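Local structure of family 88 glycosyl hydrolase (Bacteroides thetaiotaomicron, 5NOA) at residues E79-W84 / F121-D126. The protein is a glycosyl hydrolase family 88 protein of a human gut bacterium, probably an unsaturated rhamnogalacturonyl hydrolase acting on plant polysaccharides. Residues are numbered along the deposited sequence; the frame is centred on the assembly and turned at random.
Sequences EYSKGW and FQTYAD
Two neighbouring helices of the (alpha/alpha)6 barrel, the six-hairpin fold of family 88, 75-87 and 120-130, meet through a small buried apolar patch in which Trp-84 reaches across to Thr-123 and Tyr-124. The segment axes approach to 10.4 Å and cross at -119°, a spacing bridged by side chains, with no hydrogen bond between the two segments. With CG anti to the backbone N (chi1 174°), the Trp-84 side chain swings its six-membered ring to the second helix. There Trp-84 CZ3 lies 4.0 Å from both Thr-123 CB, which sits at the ring edge near the indole plane, and Tyr-124 CE1. The two aromatic rings are oblique, their planes turned 43° apart. The methyl CG2 of Thr-123 touches both Trp-84 CZ3, at 4.0 Å, and Ser-81 CB, at 4.2 Å. Helix 56-72 lies against this junction: His-62 stacks on Trp-84, touches Thr-123 and hydrogen-bonds Ser-81 OG. The polar ends of the aromatic pair are bound by backbone carbonyls, Trp-84 NE1 by Arg-53 O and Tyr-124 OH by Lys-91 O. The direct contact is thus purely van der Waals, while polar bonds to surrounding residues anchor the two rings and the serine hydroxyl.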
# COMPACT_ATOMS: atom_id res chain seq x y z
N GLU A 79 -0.78 19.36 8.35
CA GLU A 79 0.46 20.03 8.63
C GLU A 79 1.66 19.09 8.69
O GLU A 79 2.75 19.44 8.24
CB GLU A 79 0.35 20.89 9.89
CG GLU A 79 -0.61 22.08 9.68
CD GLU A 79 -0.41 22.85 8.36
OE1 GLU A 79 0.70 23.41 8.18
OE2 GLU A 79 -1.37 22.92 7.51
N TYR A 80 1.46 17.89 9.22
CA TYR A 80 2.54 16.93 9.33
C TYR A 80 3.03 16.46 7.97
O TYR A 80 4.23 16.41 7.73
CB TYR A 80 2.06 15.75 10.18
CG TYR A 80 3.17 14.85 10.67
CD1 TYR A 80 3.93 15.18 11.77
CD2 TYR A 80 3.43 13.63 10.05
CE1 TYR A 80 4.94 14.37 12.22
CE2 TYR A 80 4.42 12.81 10.51
CZ TYR A 80 5.15 13.18 11.60
OH TYR A 80 6.14 12.32 12.06
N SER A 81 2.08 16.14 7.07
CA SER A 81 2.50 15.78 5.71
C SER A 81 3.10 16.96 4.92
O SER A 81 4.06 16.78 4.16
CB SER A 81 1.38 15.11 4.93
OG SER A 81 1.17 13.80 5.36
N LYS A 82 2.55 18.17 5.09
CA LYS A 82 3.13 19.34 4.44
C LYS A 82 4.57 19.55 4.93
O LYS A 82 5.46 19.85 4.13
CB LYS A 82 2.35 20.61 4.77
CG LYS A 82 1.07 20.74 4.01
CD LYS A 82 0.42 22.04 4.41
CE LYS A 82 -0.85 22.27 3.66
NZ LYS A 82 -1.57 23.42 4.28
N GLY A 83 4.80 19.35 6.23
CA GLY A 83 6.15 19.53 6.76
C GLY A 83 7.14 18.55 6.16
O GLY A 83 8.28 18.90 5.84
N TRP A 84 6.69 17.32 5.97
CA TRP A 84 7.54 16.30 5.35
C TRP A 84 7.82 16.60 3.91
O TRP A 84 8.95 16.47 3.46
CB TRP A 84 6.90 14.94 5.54
CG TRP A 84 7.55 13.79 4.86
CD1 TRP A 84 8.65 13.09 5.28
CD2 TRP A 84 7.11 13.12 3.69
NE1 TRP A 84 8.89 12.02 4.46
CE2 TRP A 84 7.95 12.01 3.48
CE3 TRP A 84 6.03 13.31 2.83
CZ2 TRP A 84 7.77 11.13 2.42
CZ3 TRP A 84 5.87 12.46 1.77
CH2 TRP A 84 6.71 11.37 1.59
N PHE A 121 5.43 10.96 -4.39
CA PHE A 121 4.62 11.73 -5.31
C PHE A 121 3.13 11.59 -5.04
O PHE A 121 2.38 12.50 -5.40
CB PHE A 121 4.92 11.35 -6.77
CG PHE A 121 6.37 11.45 -7.23
CD1 PHE A 121 7.28 12.27 -6.59
CD2 PHE A 121 6.78 10.77 -8.38
CE1 PHE A 121 8.59 12.38 -7.08
CE2 PHE A 121 8.05 10.88 -8.86
CZ PHE A 121 8.96 11.68 -8.21
N GLN A 122 2.70 10.46 -4.46
CA GLN A 122 1.29 10.32 -4.11
C GLN A 122 0.85 11.41 -3.14
O GLN A 122 -0.22 12.02 -3.27
CB GLN A 122 0.99 8.97 -3.49
CG GLN A 122 1.28 7.80 -4.41
CD GLN A 122 0.83 6.47 -3.82
OE1 GLN A 122 -0.20 6.41 -3.13
NE2 GLN A 122 1.55 5.39 -4.13
N THR A 123 1.68 11.63 -2.12
CA THR A 123 1.40 12.65 -1.12
C THR A 123 1.55 14.05 -1.70
O THR A 123 0.73 14.93 -1.43
CB THR A 123 2.24 12.41 0.14
OG1 THR A 123 1.80 11.17 0.73
CG2 THR A 123 2.05 13.50 1.15
N TYR A 124 2.57 14.25 -2.54
CA TYR A 124 2.73 15.56 -3.14
C TYR A 124 1.51 15.92 -3.98
O TYR A 124 1.04 17.07 -3.93
CB TYR A 124 3.99 15.65 -3.95
CG TYR A 124 5.27 15.34 -3.22
CD1 TYR A 124 5.37 15.36 -1.83
CD2 TYR A 124 6.39 14.96 -3.92
CE1 TYR A 124 6.55 15.02 -1.19
CE2 TYR A 124 7.57 14.64 -3.30
CZ TYR A 124 7.67 14.68 -1.92
OH TYR A 124 8.81 14.35 -1.24
N ALA A 125 0.99 14.95 -4.73
CA ALA A 125 -0.22 15.16 -5.54
C ALA A 125 -1.42 15.44 -4.67
O ALA A 125 -2.25 16.30 -4.99
CB ALA A 125 -0.46 13.96 -6.43
N ASP A 126 -1.57 14.70 -3.56
CA ASP A 126 -2.71 14.94 -2.65
C ASP A 126 -2.66 16.36 -2.09
O ASP A 126 -3.67 17.04 -1.99
CB ASP A 126 -2.70 13.93 -1.47
CG ASP A 126 -3.13 12.54 -1.84
OD1 ASP A 126 -3.71 12.34 -2.92
OD2 ASP A 126 -2.85 11.63 -1.01